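PDB 5BN3: NEQ263 from Nanoarchaeum equitans Kin4-M, which forms the catalytic core complex of an ATP synthase together with NeqA and, as a member of the ATPase alpha/beta family, probably binds ATP. Local coordinates for residues 197-202 and 232-237; 186-191 and 203-208; 106-111 and 266-271; 150-155 and 220-225; 141-146 and 316-321. All coordinates share one frame; numbering follows the deposited sequence.

From the N terminus, the segment at 106-111 opens contact 3, and 141-146 then opens contact 5. These two cross, because contact 3 closes at 266-271 and contact 5 only at 316-321. Contact 4, from 150-155 to 220-225, lies within both spans. Contact 2 joins 186-191 to 203-208 inside contact 4. Contact 1 joins 197-202 to 232-237 and crosses contacts 2 and 4. Contacts 2 and 4 pack a helix, or the turn after one, on the central sheet. Contact 1 pairs two helices of the same domain. Contact 3 ties the loop before strand 110-111 to strand 267-268, and contact 5 ties helix 140-151 to the loop before strand 324-325.

Contact 1 of 5, residues 197-202 and 232-237; sequences IEKIYT and ADALRE
Ala234 of helix 228-241 packs against Lys199 and Ile200 of helix 196-215 in a helix-helix contact of the nucleotide-binding domain. The short axes approach to 8.6 Å and cross at -132°. Ala234 CB lies 3.7 Å from Lys199 CB, and it also meets Ile200 CG2 at 3.8 Å. Ile200 holds CG1 between its backbone N and carbonyl carbon (chi1 67°). This turns CG2 toward the other helix, where it also lies 3.9 Å from the backbone N of Leu235. CD1 of Leu235 stands a little further off, 4.3 Å from Ile200 CG2. In this P-loop NTPase fold the two helices come directly before and after strand 220-226 in the chain. The polar link runs beside the apolar patch. Lys199 bends at its last torsion (chi4 80°), and a water 2.7 Å from Lys199 NZ passes the link to Glu237 OE1, 2.9 Å from the same water. NZ also donates to the carbonyl oxygens of Ser194 and Ala192, so the buried ammonium is gripped by three bonds. The other carboxylate oxygen of Glu237 forms a salt bridge with Arg351 of a neighbouring alpha chain.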
# COMPACT_ATOMS: atom_id res chain seq x y z
N ILE B 197 -29.15 7.01 -5.40
CA ILE B 197 -30.17 6.07 -5.84
C ILE B 197 -30.63 6.36 -7.28
O ILE B 197 -30.93 5.44 -8.04
CB ILE B 197 -31.38 6.01 -4.87
CG1 ILE B 197 -32.28 4.81 -5.18
CG2 ILE B 197 -32.19 7.29 -4.92
CD1 ILE B 197 -31.69 3.49 -4.78
N GLU B 198 -30.66 7.63 -7.67
CA GLU B 198 -31.03 7.98 -9.04
C GLU B 198 -29.93 7.57 -10.01
O GLU B 198 -30.20 7.14 -11.14
CB GLU B 198 -31.31 9.48 -9.18
CG GLU B 198 -31.72 9.87 -10.60
CD GLU B 198 -32.05 11.34 -10.77
OE1 GLU B 198 -32.17 12.06 -9.76
OE2 GLU B 198 -32.21 11.77 -11.93
N LYS B 199 -28.68 7.69 -9.57
CA LYS B 199 -27.54 7.34 -10.40
C LYS B 199 -27.50 5.85 -10.73
O LYS B 199 -27.27 5.48 -11.88
CB LYS B 199 -26.23 7.78 -9.74
CG LYS B 199 -25.99 9.29 -9.74
CD LYS B 199 -24.55 9.62 -9.37
CE LYS B 199 -24.31 11.13 -9.32
NZ LYS B 199 -24.78 11.74 -8.05
N ILE B 200 -27.72 5.00 -9.74
CA ILE B 200 -27.64 3.56 -9.98
C ILE B 200 -28.89 3.01 -10.67
O ILE B 200 -28.86 1.92 -11.24
CB ILE B 200 -27.34 2.74 -8.70
CG1 ILE B 200 -28.50 2.82 -7.71
CG2 ILE B 200 -26.03 3.21 -8.06
CD1 ILE B 200 -28.53 1.64 -6.74
N TYR B 201 -29.99 3.76 -10.61
CA TYR B 201 -31.21 3.37 -11.32
C TYR B 201 -31.17 3.76 -12.79
O TYR B 201 -31.88 3.18 -13.61
CB TYR B 201 -32.45 3.98 -10.64
CG TYR B 201 -32.97 3.18 -9.47
CD1 TYR B 201 -32.23 2.14 -8.93
CD2 TYR B 201 -34.21 3.46 -8.91
CE1 TYR B 201 -32.70 1.40 -7.86
CE2 TYR B 201 -34.69 2.72 -7.84
CZ TYR B 201 -33.93 1.70 -7.32
OH TYR B 201 -34.41 0.96 -6.26
N THR B 202 -30.34 4.75 -13.13
CA THR B 202 -30.24 5.23 -14.51
C THR B 202 -29.97 4.12 -15.54
O THR B 202 -30.72 3.99 -16.51
CB THR B 202 -29.20 6.37 -14.65
OG1 THR B 202 -29.54 7.45 -13.78
CG2 THR B 202 -29.14 6.87 -16.08
N ALA B 232 -20.05 3.39 -10.24
CA ALA B 232 -19.40 2.70 -9.14
C ALA B 232 -19.31 3.58 -7.90
O ALA B 232 -19.44 3.10 -6.78
CB ALA B 232 -18.01 2.24 -9.56
N ASP B 233 -19.09 4.88 -8.11
CA ASP B 233 -19.00 5.84 -7.02
C ASP B 233 -20.32 5.93 -6.26
O ASP B 233 -20.35 5.99 -5.03
CB ASP B 233 -18.60 7.21 -7.56
CG ASP B 233 -18.46 8.25 -6.46
OD1 ASP B 233 -19.49 8.82 -6.04
OD2 ASP B 233 -17.32 8.51 -6.02
N ALA B 234 -21.42 5.95 -7.01
CA ALA B 234 -22.75 5.99 -6.41
C ALA B 234 -23.05 4.71 -5.64
O ALA B 234 -23.64 4.75 -4.56
CB ALA B 234 -23.79 6.24 -7.47
N LEU B 235 -22.64 3.57 -6.19
CA LEU B 235 -22.83 2.29 -5.53
C LEU B 235 -22.06 2.23 -4.22
O LEU B 235 -22.55 1.68 -3.23
CB LEU B 235 -22.39 1.14 -6.45
CG LEU B 235 -22.90 -0.25 -6.05
CD1 LEU B 235 -24.40 -0.34 -6.29
CD2 LEU B 235 -22.17 -1.36 -6.80
N ARG B 236 -20.86 2.80 -4.21
CA ARG B 236 -20.04 2.85 -3.01
C ARG B 236 -20.67 3.76 -1.96
O ARG B 236 -20.59 3.50 -0.76
CB ARG B 236 -18.63 3.35 -3.35
CG ARG B 236 -17.72 3.54 -2.15
CD ARG B 236 -16.31 3.88 -2.59
NE ARG B 236 -16.25 5.12 -3.37
CZ ARG B 236 -15.15 5.58 -3.96
NH1 ARG B 236 -14.01 4.91 -3.87
NH2 ARG B 236 -15.20 6.70 -4.66
N GLU B 237 -21.29 4.84 -2.43
CA GLU B 237 -21.95 5.78 -1.54
C GLU B 237 -23.07 5.08 -0.77
O GLU B 237 -23.20 5.23 0.44
CB GLU B 237 -22.48 6.97 -2.33
CG GLU B 237 -23.07 8.06 -1.46
CD GLU B 237 -23.37 9.32 -2.23
OE1 GLU B 237 -23.00 9.42 -3.42
OE2 GLU B 237 -23.98 10.23 -1.63
O HOH W 1 -24.25 10.48 -5.77

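Contact 2 of 5, residues 186-191 and 203-208; sequences AIFISK and PRVALT
Phe188 of strand 185-190 carries one side of this contact, and Val205 and Ala206 of helix 196-215 carry the other. The tight part is at the ring. Val205 CG2 comes in obliquely and lies 3.6 Å from Phe188 CD2. Ala206 covers one face of the ring with its CA, 4.0 Å from Phe188 CE1. The methyl of Ala206 adds a contact of 3.9 Å between its CB and Phe188 CD1. Val205 holds CG1 beside its backbone N (chi1 -51°), which leaves CG2 as the branch that reaches the ring. The looser, more open side lies away from the phenyl group. Lys191 is exposed at the end of its segment, and Arg204 is partly exposed. Neither meets the opposite segment. Arg204 instead forms a salt bridge with Asp258. A serine in place of Phe188 would probably leave a gap beneath Val205 CG2 and Ala206, with a hydroxyl facing apolar carbon. The strand and helix are successive parts of a beta-alpha-beta crossover that leads on to strand 220-226. Phe188 also touches Leu209 of the same helix and Ile158 of the adjacent strand 156-162, while Pro203 and Leu207 pack on Ile262 of helix 255-263.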
# COMPACT_ATOMS: atom_id res chain seq x y z
N ALA B 186 -33.97 7.43 -26.85
CA ALA B 186 -34.49 7.67 -25.50
C ALA B 186 -33.30 8.00 -24.61
O ALA B 186 -32.33 7.24 -24.56
CB ALA B 186 -35.22 6.44 -24.99
N ILE B 187 -33.38 9.13 -23.92
CA ILE B 187 -32.25 9.60 -23.12
C ILE B 187 -32.58 9.67 -21.63
O ILE B 187 -33.58 10.26 -21.23
CB ILE B 187 -31.77 10.98 -23.63
CG1 ILE B 187 -31.31 10.87 -25.09
CG2 ILE B 187 -30.64 11.51 -22.77
CD1 ILE B 187 -30.94 12.19 -25.73
N PHE B 188 -31.73 9.04 -20.82
CA PHE B 188 -31.92 9.02 -19.37
C PHE B 188 -30.74 9.68 -18.68
O PHE B 188 -29.59 9.28 -18.87
CB PHE B 188 -32.11 7.58 -18.89
CG PHE B 188 -33.32 6.90 -19.47
CD1 PHE B 188 -33.23 6.21 -20.68
CD2 PHE B 188 -34.54 6.95 -18.83
CE1 PHE B 188 -34.34 5.59 -21.22
CE2 PHE B 188 -35.66 6.33 -19.37
CZ PHE B 188 -35.56 5.65 -20.57
N ILE B 189 -31.03 10.71 -17.88
CA ILE B 189 -29.99 11.54 -17.30
C ILE B 189 -30.11 11.66 -15.78
O ILE B 189 -31.15 12.09 -15.27
CB ILE B 189 -30.02 12.96 -17.90
CG1 ILE B 189 -29.80 12.91 -19.41
CG2 ILE B 189 -28.98 13.86 -17.24
CD1 ILE B 189 -30.10 14.21 -20.13
N SER B 190 -29.06 11.28 -15.06
CA SER B 190 -28.94 11.64 -13.65
C SER B 190 -27.79 12.62 -13.50
O SER B 190 -26.67 12.34 -13.93
CB SER B 190 -28.71 10.40 -12.78
OG SER B 190 -27.60 9.64 -13.23
N LYS B 191 -28.07 13.78 -12.90
CA LYS B 191 -27.06 14.83 -12.76
C LYS B 191 -25.96 14.45 -11.77
O LYS B 191 -26.16 13.58 -10.92
CB LYS B 191 -27.72 16.15 -12.35
CG LYS B 191 -28.76 16.65 -13.34
CD LYS B 191 -29.38 17.97 -12.90
CE LYS B 191 -30.51 18.38 -13.84
NZ LYS B 191 -30.05 18.50 -15.25
N PRO B 203 -28.91 3.31 -15.33
CA PRO B 203 -28.71 2.26 -16.34
C PRO B 203 -29.77 1.17 -16.27
O PRO B 203 -30.00 0.50 -17.26
CB PRO B 203 -27.34 1.69 -15.98
CG PRO B 203 -27.21 1.93 -14.51
CD PRO B 203 -27.88 3.26 -14.28
N ARG B 204 -30.40 1.00 -15.11
CA ARG B 204 -31.42 -0.04 -14.94
C ARG B 204 -32.72 0.27 -15.68
O ARG B 204 -33.31 -0.61 -16.30
CB ARG B 204 -31.68 -0.29 -13.45
CG ARG B 204 -30.57 -1.09 -12.76
CD ARG B 204 -30.82 -1.23 -11.26
NE ARG B 204 -29.94 -2.23 -10.66
CZ ARG B 204 -28.73 -1.98 -10.18
NH1 ARG B 204 -28.24 -0.74 -10.23
NH2 ARG B 204 -28.00 -2.95 -9.66
N VAL B 205 -33.17 1.53 -15.61
CA VAL B 205 -34.38 1.91 -16.34
C VAL B 205 -34.11 1.92 -17.84
O VAL B 205 -34.98 1.57 -18.64
CB VAL B 205 -34.98 3.26 -15.85
CG1 VAL B 205 -35.13 3.28 -14.34
CG2 VAL B 205 -34.11 4.43 -16.29
N ALA B 206 -32.90 2.32 -18.23
CA ALA B 206 -32.52 2.36 -19.63
C ALA B 206 -32.46 0.96 -20.24
O ALA B 206 -32.89 0.75 -21.38
CB ALA B 206 -31.17 3.05 -19.79
N LEU B 207 -31.92 0.02 -19.48
CA LEU B 207 -31.83 -1.37 -19.94
C LEU B 207 -33.16 -2.11 -19.85
O LEU B 207 -33.41 -3.04 -20.62
CB LEU B 207 -30.74 -2.12 -19.17
CG LEU B 207 -29.31 -1.74 -19.58
CD1 LEU B 207 -28.30 -2.32 -18.61
CD2 LEU B 207 -29.03 -2.25 -20.98
N THR B 208 -34.01 -1.71 -18.91
CA THR B 208 -35.36 -2.27 -18.84
C THR B 208 -36.13 -1.90 -20.11
O THR B 208 -36.82 -2.73 -20.69
CB THR B 208 -36.12 -1.76 -17.60
OG1 THR B 208 -35.47 -2.23 -16.41
CG2 THR B 208 -37.56 -2.26 -17.61

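Contact 3 of 5, residues 106-111 and 266-271; sequences VPNEIL and SGLTSK
The pyrrolidine ring of Pro107 turns one face to Leu268, whose CB stands over it, 4.4 Å from Pro107 CG. The amide of Asn108 meets the same leucine at its oxygen end. Leu268 CD2 lies 4.3 Å from Asn108 OD1 and somewhat off the amide plane. The peptide group between Val106 and Pro107 supplies a further flat surface, with Val106 O 4.0 Å from Leu268 CD2. The nearest approach is between Pro107 CA and Leu268 CD2, at 3.9 Å. One methyl thus gathers most of the contact. Leu268 extends its CG away from its own backbone N (chi1 177°), and this carries the methyl across to the other segment. The contact joins the loop before strand 110-111 to strand 267-268, a short strand antiparallel to strand 273-281 of the central sheet. Through their backbones Gly267 bonds to Ile274 of that strand and Leu268 to Lys105, the residue just before Val106. The side chain of Val106 is about 9 Å from that of Arg326, an ADP-binding residue of this protein, although no ADP is bound to this chain here. Pro107 packs on Leu125 and on Asn255 of a neighbouring alpha chain, and the backbone N of Val106 bonds to Glu262 of that chain.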
# COMPACT_ATOMS: atom_id res chain seq x y z
N VAL B 106 -25.05 -16.58 -30.04
CA VAL B 106 -23.75 -15.91 -30.03
C VAL B 106 -23.65 -14.92 -31.18
O VAL B 106 -23.89 -15.29 -32.33
CB VAL B 106 -22.59 -16.92 -30.11
CG1 VAL B 106 -21.26 -16.20 -30.10
CG2 VAL B 106 -22.67 -17.91 -28.96
N PRO B 107 -23.32 -13.65 -30.88
CA PRO B 107 -23.15 -12.61 -31.90
C PRO B 107 -22.18 -13.05 -33.00
O PRO B 107 -21.13 -13.63 -32.69
CB PRO B 107 -22.57 -11.44 -31.11
CG PRO B 107 -23.17 -11.61 -29.74
CD PRO B 107 -23.21 -13.10 -29.51
N ASN B 108 -22.52 -12.79 -34.25
CA ASN B 108 -21.73 -13.24 -35.39
C ASN B 108 -21.80 -12.28 -36.57
O ASN B 108 -21.25 -12.55 -37.64
CB ASN B 108 -22.19 -14.63 -35.85
CG ASN B 108 -23.59 -14.60 -36.43
OD1 ASN B 108 -24.46 -13.88 -35.95
ND2 ASN B 108 -23.81 -15.38 -37.48
N GLU B 109 -22.49 -11.16 -36.38
CA GLU B 109 -22.69 -10.18 -37.44
C GLU B 109 -22.00 -8.86 -37.13
O GLU B 109 -22.37 -8.17 -36.17
CB GLU B 109 -24.19 -9.97 -37.68
CG GLU B 109 -24.53 -8.99 -38.78
CD GLU B 109 -26.02 -8.78 -38.94
OE1 GLU B 109 -26.80 -9.62 -38.43
OE2 GLU B 109 -26.42 -7.78 -39.57
N ILE B 110 -21.00 -8.50 -37.93
CA ILE B 110 -20.26 -7.26 -37.73
C ILE B 110 -21.11 -6.01 -37.99
O ILE B 110 -21.77 -5.90 -39.02
CB ILE B 110 -19.01 -7.20 -38.65
CG1 ILE B 110 -17.98 -8.24 -38.20
CG2 ILE B 110 -18.39 -5.82 -38.63
CD1 ILE B 110 -16.70 -8.24 -39.03
N LEU B 111 -21.10 -5.09 -37.03
CA LEU B 111 -21.65 -3.75 -37.23
C LEU B 111 -20.51 -2.83 -37.63
O LEU B 111 -19.67 -2.47 -36.81
CB LEU B 111 -22.30 -3.23 -35.94
CG LEU B 111 -23.57 -3.90 -35.43
CD1 LEU B 111 -23.91 -3.41 -34.03
CD2 LEU B 111 -24.73 -3.61 -36.37
N SER B 266 -27.63 -7.60 -22.11
CA SER B 266 -27.31 -7.26 -23.49
C SER B 266 -27.25 -8.57 -24.24
O SER B 266 -27.35 -9.64 -23.64
CB SER B 266 -25.95 -6.58 -23.56
OG SER B 266 -24.95 -7.43 -23.03
N GLY B 267 -27.08 -8.51 -25.55
CA GLY B 267 -26.88 -9.72 -26.31
C GLY B 267 -27.80 -9.91 -27.50
O GLY B 267 -28.52 -9.00 -27.91
N LEU B 268 -27.77 -11.12 -28.04
CA LEU B 268 -28.50 -11.44 -29.25
C LEU B 268 -29.43 -12.62 -29.01
O LEU B 268 -29.07 -13.59 -28.33
CB LEU B 268 -27.52 -11.76 -30.38
CG LEU B 268 -28.07 -12.21 -31.73
CD1 LEU B 268 -28.81 -11.07 -32.38
CD2 LEU B 268 -26.95 -12.69 -32.62
N THR B 269 -30.63 -12.53 -29.56
CA THR B 269 -31.60 -13.61 -29.52
C THR B 269 -32.19 -13.74 -30.92
O THR B 269 -31.84 -12.96 -31.80
CB THR B 269 -32.69 -13.35 -28.46
OG1 THR B 269 -33.32 -14.58 -28.08
CG2 THR B 269 -33.74 -12.39 -28.98
N SER B 270 -33.08 -14.70 -31.13
CA SER B 270 -33.69 -14.86 -32.45
C SER B 270 -34.59 -13.69 -32.82
O SER B 270 -34.81 -13.40 -34.00
CB SER B 270 -34.47 -16.18 -32.52
OG SER B 270 -35.48 -16.23 -31.53
N LYS B 271 -35.11 -13.00 -31.80
CA LYS B 271 -36.08 -11.92 -32.00
C LYS B 271 -35.47 -10.53 -32.16
O LYS B 271 -36.01 -9.69 -32.88
CB LYS B 271 -37.09 -11.90 -30.85
CG LYS B 271 -37.84 -13.20 -30.64
CD LYS B 271 -38.52 -13.66 -31.92
CE LYS B 271 -39.35 -14.91 -31.67
NZ LYS B 271 -39.67 -15.62 -32.94

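Contact 4 of 5, residues 150-155 and 220-225; sequences NVAKDK and DVLVLM
Leu222 of strand 220-226 meets Val151 and Ala152 at the C-terminal end of helix 140-151. This is the turn of a beta-alpha-beta crossover in the P-loop NTPase fold, from which the chain enters strand 156-162, the parallel neighbour of strand 220-226. The apolar part centres on one methyl. Leu222 CD2 touches Ala152 CB at 3.8 Å and Val151 CG2 at 4.0 Å, and the leucine and valine side chains cross at about a right angle. The second part is aliphatic packing. Lys155 runs obliquely past Asp220, with Lys155 CE 3.8 Å from Asp220 CB. Lys155 CB also lies close to the backbone, 3.2 Å from Asp220 O. The charged end of Lys155 turns back on its own segment. Lys155 is extended as far as CE, and the bend at its last torsion (chi4 62°) brings NZ back to the helix end. There it bonds to Val151 O at 2.8 Å and forms a salt bridge with Asp154. An alanine in place of Lys155 would probably leave Val151 O and the Asp154 carboxylate without this partner and uncover Asp220 CB. The carboxylate of Asp220 has partners of its own, Lys126 in a salt bridge and Ser273 OG in a hydrogen bond. In the Lys155 bridge, NZ reaches Asp154 OD2 on its syn side at 3.1 Å, 24° out of the carboxylate plane.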
# COMPACT_ATOMS: atom_id res chain seq x y z
N ASN B 150 -22.95 5.67 -37.12
CA ASN B 150 -22.80 4.73 -38.24
C ASN B 150 -23.42 3.34 -38.05
O ASN B 150 -23.74 2.68 -39.04
CB ASN B 150 -21.32 4.61 -38.63
CG ASN B 150 -20.77 5.90 -39.21
OD1 ASN B 150 -21.17 6.33 -40.29
ND2 ASN B 150 -19.83 6.52 -38.50
N VAL B 151 -23.58 2.90 -36.81
CA VAL B 151 -24.09 1.56 -36.55
C VAL B 151 -25.55 1.54 -36.11
O VAL B 151 -26.13 0.47 -35.92
CB VAL B 151 -23.23 0.80 -35.50
CG1 VAL B 151 -21.77 0.79 -35.91
CG2 VAL B 151 -23.39 1.43 -34.12
N ALA B 152 -26.15 2.72 -35.95
CA ALA B 152 -27.52 2.82 -35.46
C ALA B 152 -28.44 3.65 -36.35
O ALA B 152 -29.38 4.27 -35.87
CB ALA B 152 -27.52 3.38 -34.05
N LYS B 153 -28.16 3.64 -37.65
CA LYS B 153 -29.00 4.35 -38.63
C LYS B 153 -30.40 3.74 -38.71
O LYS B 153 -31.35 4.41 -39.11
CB LYS B 153 -28.33 4.30 -40.01
CG LYS B 153 -27.09 5.17 -40.11
CD LYS B 153 -26.26 4.84 -41.35
CE LYS B 153 -25.12 5.85 -41.52
NZ LYS B 153 -24.11 5.43 -42.54
N ASP B 154 -30.50 2.49 -38.30
CA ASP B 154 -31.74 1.73 -38.40
C ASP B 154 -32.26 1.31 -37.03
O ASP B 154 -33.29 0.64 -36.93
CB ASP B 154 -31.48 0.47 -39.23
CG ASP B 154 -30.19 -0.23 -38.82
OD1 ASP B 154 -29.16 0.46 -38.67
OD2 ASP B 154 -30.21 -1.46 -38.64
N LYS B 155 -31.56 1.72 -35.98
CA LYS B 155 -31.84 1.23 -34.63
C LYS B 155 -32.23 2.33 -33.66
O LYS B 155 -31.88 3.50 -33.84
CB LYS B 155 -30.62 0.48 -34.09
CG LYS B 155 -30.06 -0.59 -35.02
CD LYS B 155 -28.81 -1.23 -34.44
CE LYS B 155 -28.23 -2.28 -35.37
NZ LYS B 155 -27.79 -1.69 -36.66
N ASP B 220 -33.51 -4.21 -33.01
CA ASP B 220 -32.10 -4.11 -32.69
C ASP B 220 -31.88 -2.78 -31.99
O ASP B 220 -32.28 -1.73 -32.49
CB ASP B 220 -31.25 -4.20 -33.97
CG ASP B 220 -31.28 -5.58 -34.60
OD1 ASP B 220 -31.34 -6.58 -33.84
OD2 ASP B 220 -31.26 -5.67 -35.84
N VAL B 221 -31.25 -2.83 -30.82
CA VAL B 221 -31.09 -1.64 -29.99
C VAL B 221 -29.62 -1.36 -29.69
O VAL B 221 -28.84 -2.29 -29.47
CB VAL B 221 -31.88 -1.78 -28.67
CG1 VAL B 221 -31.65 -0.59 -27.76
CG2 VAL B 221 -33.36 -1.93 -28.95
N LEU B 222 -29.24 -0.08 -29.72
CA LEU B 222 -27.90 0.33 -29.29
C LEU B 222 -27.98 1.09 -27.98
O LEU B 222 -28.68 2.11 -27.88
CB LEU B 222 -27.24 1.21 -30.36
CG LEU B 222 -25.89 1.80 -29.94
CD1 LEU B 222 -24.88 0.69 -29.74
CD2 LEU B 222 -25.38 2.82 -30.95
N VAL B 223 -27.28 0.60 -26.96
CA VAL B 223 -27.25 1.28 -25.67
C VAL B 223 -25.87 1.85 -25.38
O VAL B 223 -24.87 1.13 -25.38
CB VAL B 223 -27.68 0.36 -24.52
CG1 VAL B 223 -27.72 1.13 -23.21
CG2 VAL B 223 -29.04 -0.24 -24.80
N LEU B 224 -25.82 3.16 -25.15
CA LEU B 224 -24.59 3.83 -24.74
C LEU B 224 -24.73 4.29 -23.29
O LEU B 224 -25.75 4.89 -22.93
CB LEU B 224 -24.33 5.05 -25.63
CG LEU B 224 -24.35 4.85 -27.15
CD1 LEU B 224 -24.23 6.19 -27.87
CD2 LEU B 224 -23.23 3.93 -27.58
N MET B 225 -23.74 4.01 -22.46
CA MET B 225 -23.76 4.52 -21.09
C MET B 225 -22.40 5.04 -20.60
O MET B 225 -21.35 4.48 -20.92
CB MET B 225 -24.38 3.52 -20.10
CG MET B 225 -23.71 2.16 -20.01
SD MET B 225 -24.47 1.12 -18.74
CE MET B 225 -26.11 0.89 -19.43

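Contact 5 of 5, residues 141-146 and 316-321; sequences ERLALQ and PPIDLL
Leu143 of helix 140-151 points its forked end at the loop 316-321, and each methyl finds a different partner. CD1 of Leu143 lies 4.2 Å from CB of Pro316. CD2 of Leu143 lies 4.2 Å from CD1 of Ile318. Both partners cross the leucine at about a right angle. Leu143 reaches out because its CG is turned away from the backbone N (chi1 179°). Ile318 presents the tip of its longer branch, which is fully extended (chi2 180°). The distances are those of ordinary apolar packing, and all three residues are buried. The contact joins the helix to the loop between helix 307-311 and strand 324-325, within the nucleotide-binding domain. The loop has two prolines at its start. The peptide bond before Pro316 is cis, and Pro317 is the centre of an inverse gamma turn with a weak bond from Ile318 N to Pro316 O. Pro316 and Ile318, on either side of the turn in sequence, both meet Leu143. Further on, an Asx turn forms as Asp319 OD1 accepts from Leu321 N at 3.0 Å. Beside the loop, the hydroxyl of Tyr315 is hydrogen-bonded to Gln146 OE1 and its ring makes a cation-pi contact with Arg142. Ser117 of helix 116-119 packs on both Pro316 and Ile318. Glu141 forms a salt bridge with Lys425 of a neighbouring alpha chain.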
# COMPACT_ATOMS: atom_id res chain seq x y z
N GLU B 141 -16.02 10.69 -25.81
CA GLU B 141 -17.38 11.05 -26.20
C GLU B 141 -17.52 11.14 -27.72
O GLU B 141 -18.49 10.64 -28.28
CB GLU B 141 -17.80 12.37 -25.54
CG GLU B 141 -17.75 12.36 -24.02
CD GLU B 141 -16.38 12.72 -23.48
OE1 GLU B 141 -15.47 13.00 -24.28
OE2 GLU B 141 -16.22 12.73 -22.24
N ARG B 142 -16.55 11.79 -28.37
CA ARG B 142 -16.54 11.87 -29.83
C ARG B 142 -16.51 10.49 -30.46
O ARG B 142 -17.19 10.24 -31.46
CB ARG B 142 -15.36 12.71 -30.32
CG ARG B 142 -15.47 14.19 -30.00
CD ARG B 142 -14.94 15.06 -31.13
NE ARG B 142 -13.50 14.95 -31.30
CZ ARG B 142 -12.61 15.70 -30.66
NH1 ARG B 142 -13.01 16.62 -29.79
NH2 ARG B 142 -11.31 15.53 -30.89
N LEU B 143 -15.72 9.58 -29.89
CA LEU B 143 -15.61 8.22 -30.42
C LEU B 143 -16.94 7.48 -30.35
O LEU B 143 -17.34 6.82 -31.31
CB LEU B 143 -14.53 7.43 -29.67
CG LEU B 143 -14.36 5.99 -30.15
CD1 LEU B 143 -13.98 5.95 -31.62
CD2 LEU B 143 -13.33 5.25 -29.32
N ALA B 144 -17.63 7.60 -29.22
CA ALA B 144 -18.92 6.93 -29.03
C ALA B 144 -19.96 7.47 -30.01
O ALA B 144 -20.77 6.71 -30.55
CB ALA B 144 -19.40 7.12 -27.62
N LEU B 145 -19.95 8.78 -30.20
CA LEU B 145 -20.89 9.44 -31.10
C LEU B 145 -20.64 9.07 -32.56
O LEU B 145 -21.58 8.89 -33.33
CB LEU B 145 -20.83 10.96 -30.93
CG LEU B 145 -21.46 11.50 -29.65
CD1 LEU B 145 -21.25 13.00 -29.52
CD2 LEU B 145 -22.94 11.18 -29.65
N GLN B 146 -19.37 8.98 -32.94
CA GLN B 146 -19.01 8.58 -34.30
C GLN B 146 -19.43 7.14 -34.57
O GLN B 146 -19.85 6.80 -35.68
CB GLN B 146 -17.51 8.78 -34.55
CG GLN B 146 -17.09 8.50 -35.99
CD GLN B 146 -15.66 8.88 -36.29
OE1 GLN B 146 -14.92 9.30 -35.40
NE2 GLN B 146 -15.26 8.76 -37.55
N PRO B 316 -8.89 8.84 -34.07
CA PRO B 316 -9.12 8.51 -32.66
C PRO B 316 -7.91 7.83 -32.05
O PRO B 316 -7.29 7.00 -32.70
CB PRO B 316 -10.31 7.55 -32.72
CG PRO B 316 -10.16 6.88 -34.05
CD PRO B 316 -9.58 7.91 -34.98
N PRO B 317 -7.58 8.19 -30.79
CA PRO B 317 -6.34 7.71 -30.17
C PRO B 317 -6.46 6.29 -29.62
O PRO B 317 -6.20 6.07 -28.43
CB PRO B 317 -6.14 8.71 -29.02
CG PRO B 317 -7.54 9.08 -28.63
CD PRO B 317 -8.35 9.07 -29.90
N ILE B 318 -6.82 5.35 -30.48
CA ILE B 318 -7.02 3.96 -30.07
C ILE B 318 -5.73 3.14 -30.04
O ILE B 318 -5.02 3.03 -31.05
CB ILE B 318 -8.05 3.26 -30.99
CG1 ILE B 318 -9.43 3.87 -30.79
CG2 ILE B 318 -8.09 1.77 -30.72
CD1 ILE B 318 -10.51 3.26 -31.66
N ASP B 319 -5.43 2.56 -28.88
CA ASP B 319 -4.32 1.63 -28.73
C ASP B 319 -4.71 0.30 -29.38
O ASP B 319 -5.54 -0.43 -28.86
CB ASP B 319 -4.00 1.42 -27.24
CG ASP B 319 -2.70 0.66 -27.01
OD1 ASP B 319 -2.43 -0.33 -27.72
OD2 ASP B 319 -1.95 1.05 -26.09
N LEU B 320 -4.10 0.00 -30.53
CA LEU B 320 -4.46 -1.18 -31.32
C LEU B 320 -4.17 -2.50 -30.60
O LEU B 320 -4.81 -3.51 -30.88
CB LEU B 320 -3.72 -1.18 -32.66
CG LEU B 320 -4.27 -0.28 -33.77
CD1 LEU B 320 -3.42 -0.40 -35.03
CD2 LEU B 320 -5.71 -0.65 -34.08
N LEU B 321 -3.23 -2.47 -29.66
CA LEU B 321 -2.79 -3.70 -29.01
C LEU B 321 -3.44 -3.94 -27.65
O LEU B 321 -3.69 -5.08 -27.27
CB LEU B 321 -1.26 -3.73 -28.91
CG LEU B 321 -0.58 -3.76 -30.29
CD1 LEU B 321 0.93 -3.77 -30.17
CD2 LEU B 321 -1.05 -4.96 -31.06